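Local structure of Abbfa_003403 (Acinetobacter baumannii, 4ZXH) at residues His17-Glu22 / Gln80-Leu85; Gln1097-Ile1102 / Ala1115-Ala1120; Met1181-Phe1186 / Leu1238-Tyr1243. The protein is a four-domain nonribosomal peptide synthetase whose condensation, adenylation, carrier and thioesterase domains probably add an amino acid to a thioester-bound substrate and release the product. All coordinates share one frame; numbering follows the deposited sequence.

Overall arrangement
The three contacts follow one another along the chain, each closing before the next opens. Interaction 1 belongs to the condensation domain, where it joins strands 13-18 and 81-87 of a three-stranded antiparallel sheet. Interactions 2 and 3 lie in the thioesterase domain at the other end of the chain. Interaction 2 sets the loop after strand 1093-1096 against helix 1111-1125, and interaction 3 crosses helices 1179-1191 and 1233-1251. Their centres are about 18 Å apart and they touch, residues 1100-1101 packing on helix 1233-1251. Interaction 1 stands apart, its centre about 38 Å from that of interaction 2 and about 49 Å from that of interaction 3, as expected for separately folded domains of one synthetase.

Interaction 1 (His17-Glu22 / Gln80-Leu85); sequences HAISSE and QGIEQL
His17 and Gln84 face each other as an antiparallel hydrogen-bonded pair, and each satisfies the other's backbone. His17 N donates a hydrogen bond to Gln84 O at 2.8 Å, and Gln84 N returns a bond of 2.8 Å to His17 O. The side chain of Gln84 adds a third bond: its extended chain carries NE2 to Ala18 O, 2.9 Å away, in a moderately bent bond (143° at the hydrogen). A glutamine suits this buried place because its amide can donate and accept at once; OE1 accepts a hydrogen bond from NE2 of Gln23 in the following helix. These bonds fasten edge strand 13-18 to the central strand, 81-87, of a small antiparallel sheet in the condensation domain, which belongs to the CoA-dependent acyltransferase superfamily. Both ring nitrogens of His17 also have partners, ND1 at Asp185 and NE2 at Ser15, while Ala18 N reaches the same aspartate. Glu83 points away from the pairing strand and forms a salt bridge with Arg16. Beyond the paired residues the contact turns apolar: Ile19 CD1 lies 3.7 Å from Ile82 CG2, and Ile19 CG2 rests 3.5 Å from the aliphatic CG of Gln84.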
loop_
_atom_site.group_PDB
_atom_site.type_symbol
_atom_site.label_atom_id
_atom_site.label_comp_id
_atom_site.label_asym_id
_atom_site.label_seq_id
_atom_site.Cartn_x
_atom_site.Cartn_y
_atom_site.Cartn_z
ATOM N N HIS A 17 -37.335 3.306 -7.283
ATOM C CA HIS A 17 -36.672 4.446 -7.910
ATOM C C HIS A 17 -35.161 4.268 -8.052
ATOM O O HIS A 17 -34.574 3.306 -7.540
ATOM C CB HIS A 17 -36.970 5.705 -7.112
ATOM C CG HIS A 17 -38.419 5.873 -6.808
ATOM N ND1 HIS A 17 -39.319 6.362 -7.730
ATOM C CD2 HIS A 17 -39.140 5.559 -5.706
ATOM C CE1 HIS A 17 -40.529 6.372 -7.197
ATOM N NE2 HIS A 17 -40.447 5.891 -5.968
ATOM N N ALA A 18 -34.542 5.199 -8.772
ATOM C CA ALA A 18 -33.099 5.243 -8.876
ATOM C C ALA A 18 -32.512 5.909 -7.637
ATOM O O ALA A 18 -33.227 6.597 -6.912
ATOM C CB ALA A 18 -32.692 5.984 -10.118
ATOM N N ILE A 19 -31.222 5.698 -7.380
ATOM C CA ILE A 19 -30.527 6.525 -6.396
ATOM C C ILE A 19 -29.881 7.664 -7.167
ATOM O O ILE A 19 -29.745 7.595 -8.395
ATOM C CB ILE A 19 -29.458 5.756 -5.586
ATOM C CG1 ILE A 19 -28.360 5.221 -6.496
ATOM C CG2 ILE A 19 -30.060 4.582 -4.858
ATOM C CD1 ILE A 19 -27.127 4.747 -5.724
ATOM N N SER A 20 -29.514 8.720 -6.453
ATOM C CA SER A 20 -28.830 9.865 -7.046
ATOM C C SER A 20 -27.339 9.610 -7.112
ATOM O O SER A 20 -26.830 8.743 -6.404
ATOM C CB SER A 20 -29.078 11.113 -6.223
ATOM O OG SER A 20 -28.456 10.961 -4.957
ATOM N N SER A 21 -26.628 10.383 -7.920
ATOM C CA SER A 21 -25.164 10.294 -7.925
ATOM C C SER A 21 -24.521 10.714 -6.587
ATOM O O SER A 21 -23.434 10.229 -6.232
ATOM C CB SER A 21 -24.594 11.131 -9.062
ATOM O OG SER A 21 -24.886 10.527 -10.317
ATOM N N GLU A 22 -25.195 11.590 -5.839
ATOM C CA GLU A 22 -24.711 11.993 -4.520
ATOM C C GLU A 22 -24.808 10.854 -3.511
ATOM O O GLU A 22 -24.147 10.870 -2.478
ATOM C CB GLU A 22 -25.493 13.189 -4.000
ATOM C CG GLU A 22 -25.327 14.460 -4.815
ATOM C CD GLU A 22 -26.303 14.532 -5.967
ATOM O OE1 GLU A 22 -26.700 13.459 -6.462
ATOM O OE2 GLU A 22 -26.715 15.652 -6.340
ATOM N N GLN A 80 -28.775 -4.551 -12.914
ATOM C CA GLN A 80 -29.007 -3.321 -13.667
ATOM C C GLN A 80 -28.661 -2.087 -12.813
ATOM O O GLN A 80 -28.883 -0.947 -13.231
ATOM C CB GLN A 80 -30.462 -3.259 -14.153
ATOM N N GLY A 81 -28.122 -2.327 -11.613
ATOM C CA GLY A 81 -27.650 -1.258 -10.744
ATOM C C GLY A 81 -28.203 -1.192 -9.321
ATOM O O GLY A 81 -28.477 -2.209 -8.677
ATOM N N ILE A 82 -28.366 0.031 -8.829
ATOM C CA ILE A 82 -28.805 0.267 -7.463
ATOM C C ILE A 82 -30.145 0.989 -7.440
ATOM O O ILE A 82 -30.364 1.932 -8.200
ATOM C CB ILE A 82 -27.758 1.080 -6.706
ATOM C CG1 ILE A 82 -26.384 0.427 -6.890
ATOM C CG2 ILE A 82 -28.097 1.178 -5.217
ATOM C CD1 ILE A 82 -25.191 1.351 -6.597
ATOM N N GLU A 83 -31.051 0.537 -6.576
ATOM C CA GLU A 83 -32.388 1.131 -6.475
ATOM C C GLU A 83 -32.681 1.710 -5.081
ATOM O O GLU A 83 -32.021 1.366 -4.104
ATOM C CB GLU A 83 -33.454 0.089 -6.829
ATOM C CG GLU A 83 -33.670 -0.141 -8.320
ATOM C CD GLU A 83 -34.767 -1.167 -8.606
ATOM O OE1 GLU A 83 -34.873 -2.138 -7.826
ATOM O OE2 GLU A 83 -35.533 -0.991 -9.591
ATOM N N GLN A 84 -33.659 2.607 -5.013
ATOM C CA GLN A 84 -34.311 3.000 -3.757
ATOM C C GLN A 84 -35.714 2.434 -3.747
ATOM O O GLN A 84 -36.492 2.677 -4.677
ATOM C CB GLN A 84 -34.415 4.518 -3.610
ATOM C CG GLN A 84 -33.150 5.222 -3.267
ATOM C CD GLN A 84 -33.354 6.713 -3.121
ATOM O OE1 GLN A 84 -33.133 7.271 -2.053
ATOM N NE2 GLN A 84 -33.765 7.371 -4.202
ATOM N N LEU A 85 -36.061 1.697 -2.706
ATOM C CA LEU A 85 -37.434 1.234 -2.566
ATOM C C LEU A 85 -38.138 1.998 -1.434
ATOM O O LEU A 85 -37.594 2.130 -0.332
ATOM C CB LEU A 85 -37.467 -0.265 -2.289
ATOM C CG LEU A 85 -36.688 -1.238 -3.176
ATOM C CD1 LEU A 85 -37.007 -2.670 -2.773
ATOM C CD2 LEU A 85 -36.966 -1.016 -4.665
#

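Interaction 2 (Gln1097-Ile1102 / Ala1115-Ala1120); sequences QSPGLI and ATLYIA
Gln1097 comes near Tyr1118 through its backbone alone, its O standing 4.3 Å from the phenolic OH, too far for a hydrogen bond. Ser1098 follows, with CA 3.8 Å from Tyr1118 OH. Its own hydroxyl does two jobs. A chi1 of 170° swings OG away from the backbone N to lie beside the carbonyl carbon, where it accepts a bond of 3.0 Å from Gly1100 N. OG is also 2.8 Å from a water that is in turn 3.0 Å from Tyr1118 OH, so the serine and tyrosine are linked through solvent rather than directly. The phenol has a further partner in His1071. Pro1099 supplies the apolar part: CD meets the edge of the Tyr1118 ring, 4.1 Å from CE1, and CG lies 4.0 Å from Leu1117 CD2. A compact, rigid proline suits this turn, since its ring offers a hydrocarbon surface to the helix where the backbone bends. Gly1100, having no side chain, leaves room beside Ser1098 OG. Leu1101 N then bonds to Ser1098 O, closing a 3-10 turn, and Leu1101 packs on Tyr1239 of another helix. Ser1098 thus heads an ST turn running into a short 3-10 segment, within the beta-alpha-beta crossover that joins parallel strands 1093-1096 and 1131-1136 through helix 1111-1125 in this alpha/beta-hydrolase thioesterase.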
loop_
_atom_site.group_PDB
_atom_site.type_symbol
_atom_site.label_atom_id
_atom_site.label_comp_id
_atom_site.label_asym_id
_atom_site.label_seq_id
_atom_site.Cartn_x
_atom_site.Cartn_y
_atom_site.Cartn_z
ATOM N N GLN A 1097 -21.094 -25.057 -23.557
ATOM C CA GLN A 1097 -20.006 -25.959 -23.192
ATOM C C GLN A 1097 -20.570 -27.283 -22.635
ATOM O O GLN A 1097 -21.714 -27.349 -22.200
ATOM C CB GLN A 1097 -19.095 -25.293 -22.162
ATOM C CG GLN A 1097 -19.755 -25.132 -20.824
ATOM C CD GLN A 1097 -18.907 -24.350 -19.869
ATOM O OE1 GLN A 1097 -17.721 -24.110 -20.119
ATOM N NE2 GLN A 1097 -19.515 -23.908 -18.777
ATOM N N SER A 1098 -19.770 -28.335 -22.636
ATOM C CA SER A 1098 -20.222 -29.603 -22.065
ATOM C C SER A 1098 -20.266 -29.588 -20.531
ATOM O O SER A 1098 -19.364 -29.056 -19.873
ATOM C CB SER A 1098 -19.317 -30.736 -22.554
ATOM O OG SER A 1098 -19.577 -31.932 -21.857
ATOM N N PRO A 1099 -21.314 -30.179 -19.953
ATOM C CA PRO A 1099 -21.363 -30.391 -18.495
ATOM C C PRO A 1099 -20.108 -31.118 -17.980
ATOM O O PRO A 1099 -19.672 -30.930 -16.845
ATOM C CB PRO A 1099 -22.607 -31.268 -18.299
ATOM C CG PRO A 1099 -23.466 -30.998 -19.487
ATOM C CD PRO A 1099 -22.514 -30.690 -20.635
ATOM N N GLY A 1100 -19.522 -31.944 -18.837
ATOM C CA GLY A 1100 -18.316 -32.653 -18.477
ATOM C C GLY A 1100 -17.172 -31.769 -17.986
ATOM O O GLY A 1100 -16.283 -32.257 -17.275
ATOM N N LEU A 1101 -17.173 -30.488 -18.367
ATOM C CA LEU A 1101 -16.084 -29.596 -17.975
ATOM C C LEU A 1101 -16.219 -29.127 -16.528
ATOM O O LEU A 1101 -15.255 -28.611 -15.957
ATOM C CB LEU A 1101 -16.007 -28.378 -18.888
ATOM C CG LEU A 1101 -15.607 -28.533 -20.360
ATOM C CD1 LEU A 1101 -15.356 -27.155 -21.013
ATOM C CD2 LEU A 1101 -14.417 -29.476 -20.561
ATOM N N ILE A 1102 -17.399 -29.324 -15.933
ATOM C CA ILE A 1102 -17.670 -28.819 -14.589
ATOM C C ILE A 1102 -17.975 -29.909 -13.552
ATOM O O ILE A 1102 -17.629 -29.772 -12.379
ATOM C CB ILE A 1102 -18.835 -27.824 -14.622
ATOM C CG1 ILE A 1102 -18.479 -26.637 -15.526
ATOM C CG2 ILE A 1102 -19.177 -27.352 -13.228
ATOM C CD1 ILE A 1102 -19.093 -26.716 -16.910
ATOM N N ALA A 1115 -27.945 -33.871 -27.550
ATOM C CA ALA A 1115 -28.839 -32.958 -28.243
ATOM C C ALA A 1115 -30.132 -32.675 -27.463
ATOM O O ALA A 1115 -30.512 -31.510 -27.292
ATOM C CB ALA A 1115 -29.162 -33.509 -29.623
ATOM N N THR A 1116 -30.805 -33.735 -27.011
ATOM C CA THR A 1116 -31.975 -33.593 -26.161
ATOM C C THR A 1116 -31.677 -32.727 -24.939
ATOM O O THR A 1116 -32.433 -31.820 -24.609
ATOM C CB THR A 1116 -32.497 -34.960 -25.677
ATOM O OG1 THR A 1116 -32.871 -35.758 -26.803
ATOM C CG2 THR A 1116 -33.701 -34.773 -24.765
ATOM N N LEU A 1117 -30.566 -33.012 -24.269
ATOM C CA LEU A 1117 -30.179 -32.252 -23.089
ATOM C C LEU A 1117 -30.011 -30.770 -23.403
ATOM O O LEU A 1117 -30.513 -29.915 -22.663
ATOM C CB LEU A 1117 -28.877 -32.794 -22.504
ATOM C CG LEU A 1117 -28.429 -32.019 -21.266
ATOM C CD1 LEU A 1117 -29.447 -32.272 -20.172
ATOM C CD2 LEU A 1117 -27.017 -32.397 -20.819
ATOM N N TYR A 1118 -29.303 -30.474 -24.497
ATOM C CA TYR A 1118 -29.029 -29.087 -24.888
ATOM C C TYR A 1118 -30.309 -28.389 -25.333
ATOM O O TYR A 1118 -30.541 -27.234 -24.963
ATOM C CB TYR A 1118 -27.969 -29.009 -26.001
ATOM C CG TYR A 1118 -26.600 -29.500 -25.585
ATOM C CD1 TYR A 1118 -26.297 -29.751 -24.247
ATOM C CD2 TYR A 1118 -25.607 -29.715 -26.525
ATOM C CE1 TYR A 1118 -25.066 -30.202 -23.862
ATOM C CE2 TYR A 1118 -24.347 -30.166 -26.143
ATOM C CZ TYR A 1118 -24.092 -30.413 -24.816
ATOM O OH TYR A 1118 -22.850 -30.873 -24.450
ATOM N N ILE A 1119 -31.134 -29.089 -26.117
ATOM C CA ILE A 1119 -32.419 -28.543 -26.553
ATOM C C ILE A 1119 -33.272 -28.076 -25.375
ATOM O O ILE A 1119 -33.849 -26.995 -25.422
ATOM C CB ILE A 1119 -33.220 -29.556 -27.378
ATOM C CG1 ILE A 1119 -32.733 -29.545 -28.821
ATOM C CG2 ILE A 1119 -34.681 -29.207 -27.369
ATOM C CD1 ILE A 1119 -33.357 -30.614 -29.676
ATOM N N ALA A 1120 -33.334 -28.870 -24.314
ATOM C CA ALA A 1120 -34.046 -28.445 -23.109
ATOM C C ALA A 1120 -33.418 -27.177 -22.524
ATOM O O ALA A 1120 -34.141 -26.266 -22.127
ATOM C CB ALA A 1120 -34.072 -29.552 -22.075
HETATM O O HOH W 1 -21.670 -33.258 -23.154
#

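Interaction 3 (Met1181-Phe1186 / Leu1238-Tyr1243); sequences MLLSWF and LYFDTY
Leu1238 O is gripped twice by Thr1242, whose backbone N and OG1, each 3.0 Å away, come from opposite faces of the carbonyl plane; one turn of the same helix presents Tyr1239, Phe1240 and Tyr1243 to Phe1186 of helix 1179-1191. The threonine thereby satisfies its hydroxyl within its own helix. Phe1186 occupies the centre. Turned away from its own backbone N, its ring reaches out to meet both Phe1240 and Tyr1243. Phe1240 CD1 sits over one face of the Phe1186 ring toward its rim, and the two planes are inclined at 44°. In turn, Phe1186 CD1 lies over a face of Tyr1243, 3.4 Å from its CG, with those planes at 50°. Both pairs are oblique, so the rings interlock without lying flat on one another. At the far end of Phe1186, CZ reaches Tyr1239 CB at 4.0 Å. Leu1183 also meets Phe1240, its CD2 making a CH-pi contact over the ring face, 3.8 Å from the centroid. A branched leucine suits this place because one methyl can rest on the ring while the residue also packs against helix 1210-1223. The helix axes approach to 11.0 Å and cross at 105°, a wide spacing filled by the large aromatic side chains. Both helices belong to the helical insertion between strands 1157-1163 and 1262-1267, the position of the lid in related thioesterases. Tyr1243 OH passes Trp1185 CB and bonds to Asp1189. No hydrogen bond joins the two segments directly, which suggests that burial of apolar surface, with dispersion and CH-pi contacts, accounts for most of the adhesion, with the phenol's bond to Asp1189 adding a polar tie between the helices.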
loop_
_atom_site.group_PDB
_atom_site.type_symbol
_atom_site.label_atom_id
_atom_site.label_comp_id
_atom_site.label_asym_id
_atom_site.label_seq_id
_atom_site.Cartn_x
_atom_site.Cartn_y
_atom_site.Cartn_z
ATOM N N MET A 1181 -1.820 -42.558 -27.606
ATOM C CA MET A 1181 -2.162 -41.754 -28.776
ATOM C C MET A 1181 -3.297 -40.773 -28.465
ATOM O O MET A 1181 -3.315 -39.661 -28.989
ATOM C CB MET A 1181 -2.549 -42.642 -29.961
ATOM C CG MET A 1181 -2.631 -41.901 -31.294
ATOM S SD MET A 1181 -1.186 -40.870 -31.717
ATOM C CE MET A 1181 -0.176 -42.134 -32.511
ATOM N N LEU A 1182 -4.240 -41.176 -27.612
ATOM C CA LEU A 1182 -5.394 -40.326 -27.346
ATOM C C LEU A 1182 -4.919 -39.105 -26.570
ATOM O O LEU A 1182 -5.331 -37.978 -26.855
ATOM C CB LEU A 1182 -6.487 -41.093 -26.596
ATOM C CG LEU A 1182 -7.317 -42.038 -27.491
ATOM C CD1 LEU A 1182 -8.363 -42.855 -26.726
ATOM C CD2 LEU A 1182 -7.985 -41.227 -28.591
ATOM N N LEU A 1183 -4.013 -39.332 -25.623
ATOM C CA LEU A 1183 -3.372 -38.242 -24.897
ATOM C C LEU A 1183 -2.553 -37.364 -25.819
ATOM O O LEU A 1183 -2.563 -36.137 -25.690
ATOM C CB LEU A 1183 -2.471 -38.775 -23.793
ATOM C CG LEU A 1183 -3.052 -38.734 -22.390
ATOM C CD1 LEU A 1183 -1.941 -39.091 -21.428
ATOM C CD2 LEU A 1183 -3.610 -37.339 -22.110
ATOM N N SER A 1184 -1.828 -37.979 -26.746
ATOM C CA SER A 1184 -1.044 -37.165 -27.656
ATOM C C SER A 1184 -1.961 -36.253 -28.488
ATOM O O SER A 1184 -1.709 -35.045 -28.613
ATOM C CB SER A 1184 -0.192 -38.023 -28.564
ATOM O OG SER A 1184 0.403 -37.180 -29.531
ATOM N N TRP A 1185 -3.038 -36.824 -29.025
ATOM C CA TRP A 1185 -4.055 -36.022 -29.703
ATOM C C TRP A 1185 -4.599 -34.931 -28.798
ATOM O O TRP A 1185 -4.664 -33.769 -29.192
ATOM C CB TRP A 1185 -5.205 -36.890 -30.191
ATOM C CG TRP A 1185 -4.818 -37.772 -31.318
ATOM C CD1 TRP A 1185 -3.615 -37.798 -31.968
ATOM C CD2 TRP A 1185 -5.629 -38.761 -31.939
ATOM N NE1 TRP A 1185 -3.625 -38.755 -32.946
ATOM C CE2 TRP A 1185 -4.854 -39.364 -32.951
ATOM C CE3 TRP A 1185 -6.937 -39.206 -31.737
ATOM C CZ2 TRP A 1185 -5.340 -40.370 -33.756
ATOM C CZ3 TRP A 1185 -7.415 -40.219 -32.534
ATOM C CH2 TRP A 1185 -6.616 -40.789 -33.532
ATOM N N PHE A 1186 -4.959 -35.304 -27.581
ATOM C CA PHE A 1186 -5.547 -34.353 -26.662
ATOM C C PHE A 1186 -4.609 -33.185 -26.373
ATOM O O PHE A 1186 -5.045 -32.022 -26.326
ATOM C CB PHE A 1186 -5.929 -35.034 -25.357
ATOM C CG PHE A 1186 -6.505 -34.099 -24.357
ATOM C CD1 PHE A 1186 -7.648 -33.371 -24.660
ATOM C CD2 PHE A 1186 -5.919 -33.944 -23.117
ATOM C CE1 PHE A 1186 -8.191 -32.493 -23.749
ATOM C CE2 PHE A 1186 -6.464 -33.064 -22.188
ATOM C CZ PHE A 1186 -7.604 -32.330 -22.511
ATOM N N LEU A 1238 -11.323 -34.027 -15.871
ATOM C CA LEU A 1238 -12.589 -33.545 -16.407
ATOM C C LEU A 1238 -12.430 -33.210 -17.886
ATOM O O LEU A 1238 -13.286 -33.552 -18.702
ATOM C CB LEU A 1238 -13.095 -32.313 -15.647
ATOM C CG LEU A 1238 -13.458 -32.504 -14.173
ATOM C CD1 LEU A 1238 -14.060 -31.251 -13.581
ATOM C CD2 LEU A 1238 -14.408 -33.661 -14.046
ATOM N N TYR A 1239 -11.323 -32.562 -18.232
ATOM C CA TYR A 1239 -11.150 -32.063 -19.590
ATOM C C TYR A 1239 -10.807 -33.189 -20.539
ATOM O O TYR A 1239 -11.246 -33.205 -21.685
ATOM C CB TYR A 1239 -10.065 -30.977 -19.652
ATOM C CG TYR A 1239 -10.326 -29.809 -18.722
ATOM C CD1 TYR A 1239 -11.624 -29.494 -18.310
ATOM C CD2 TYR A 1239 -9.274 -29.021 -18.246
ATOM C CE1 TYR A 1239 -11.866 -28.428 -17.449
ATOM C CE2 TYR A 1239 -9.505 -27.956 -17.387
ATOM C CZ TYR A 1239 -10.806 -27.663 -16.991
ATOM O OH TYR A 1239 -11.044 -26.611 -16.135
ATOM N N PHE A 1240 -10.008 -34.130 -20.069
ATOM C CA PHE A 1240 -9.642 -35.263 -20.899
ATOM C C PHE A 1240 -10.864 -36.161 -21.083
ATOM O O PHE A 1240 -11.174 -36.552 -22.203
ATOM C CB PHE A 1240 -8.468 -36.039 -20.289
ATOM C CG PHE A 1240 -7.899 -37.082 -21.204
ATOM C CD1 PHE A 1240 -7.735 -36.814 -22.553
ATOM C CD2 PHE A 1240 -7.517 -38.322 -20.720
ATOM C CE1 PHE A 1240 -7.217 -37.770 -23.406
ATOM C CE2 PHE A 1240 -6.996 -39.275 -21.557
ATOM C CZ PHE A 1240 -6.843 -38.999 -22.911
ATOM N N ASP A 1241 -11.575 -36.454 -19.992
ATOM C CA ASP A 1241 -12.782 -37.293 -20.054
ATOM C C ASP A 1241 -13.855 -36.712 -20.977
ATOM O O ASP A 1241 -14.478 -37.444 -21.756
ATOM C CB ASP A 1241 -13.370 -37.502 -18.662
ATOM C CG ASP A 1241 -12.603 -38.534 -17.844
ATOM O OD1 ASP A 1241 -11.700 -39.238 -18.390
ATOM O OD2 ASP A 1241 -12.921 -38.636 -16.635
ATOM N N THR A 1242 -14.070 -35.401 -20.895
ATOM C CA THR A 1242 -14.962 -34.718 -21.838
ATOM C C THR A 1242 -14.521 -34.939 -23.288
ATOM O O THR A 1242 -15.328 -35.319 -24.148
ATOM C CB THR A 1242 -15.035 -33.213 -21.540
ATOM O OG1 THR A 1242 -15.722 -33.033 -20.300
ATOM C CG2 THR A 1242 -15.793 -32.477 -22.624
ATOM N N TYR A 1243 -13.235 -34.719 -23.533
ATOM C CA TYR A 1243 -12.620 -34.973 -24.828
ATOM C C TYR A 1243 -12.895 -36.414 -25.298
ATOM O O TYR A 1243 -13.339 -36.632 -26.440
ATOM C CB TYR A 1243 -11.112 -34.685 -24.744
ATOM C CG TYR A 1243 -10.325 -34.934 -26.022
ATOM C CD1 TYR A 1243 -10.324 -33.995 -27.048
ATOM C CD2 TYR A 1243 -9.557 -36.104 -26.186
ATOM C CE1 TYR A 1243 -9.616 -34.215 -28.212
ATOM C CE2 TYR A 1243 -8.832 -36.334 -27.338
ATOM C CZ TYR A 1243 -8.866 -35.375 -28.350
ATOM O OH TYR A 1243 -8.163 -35.559 -29.511
#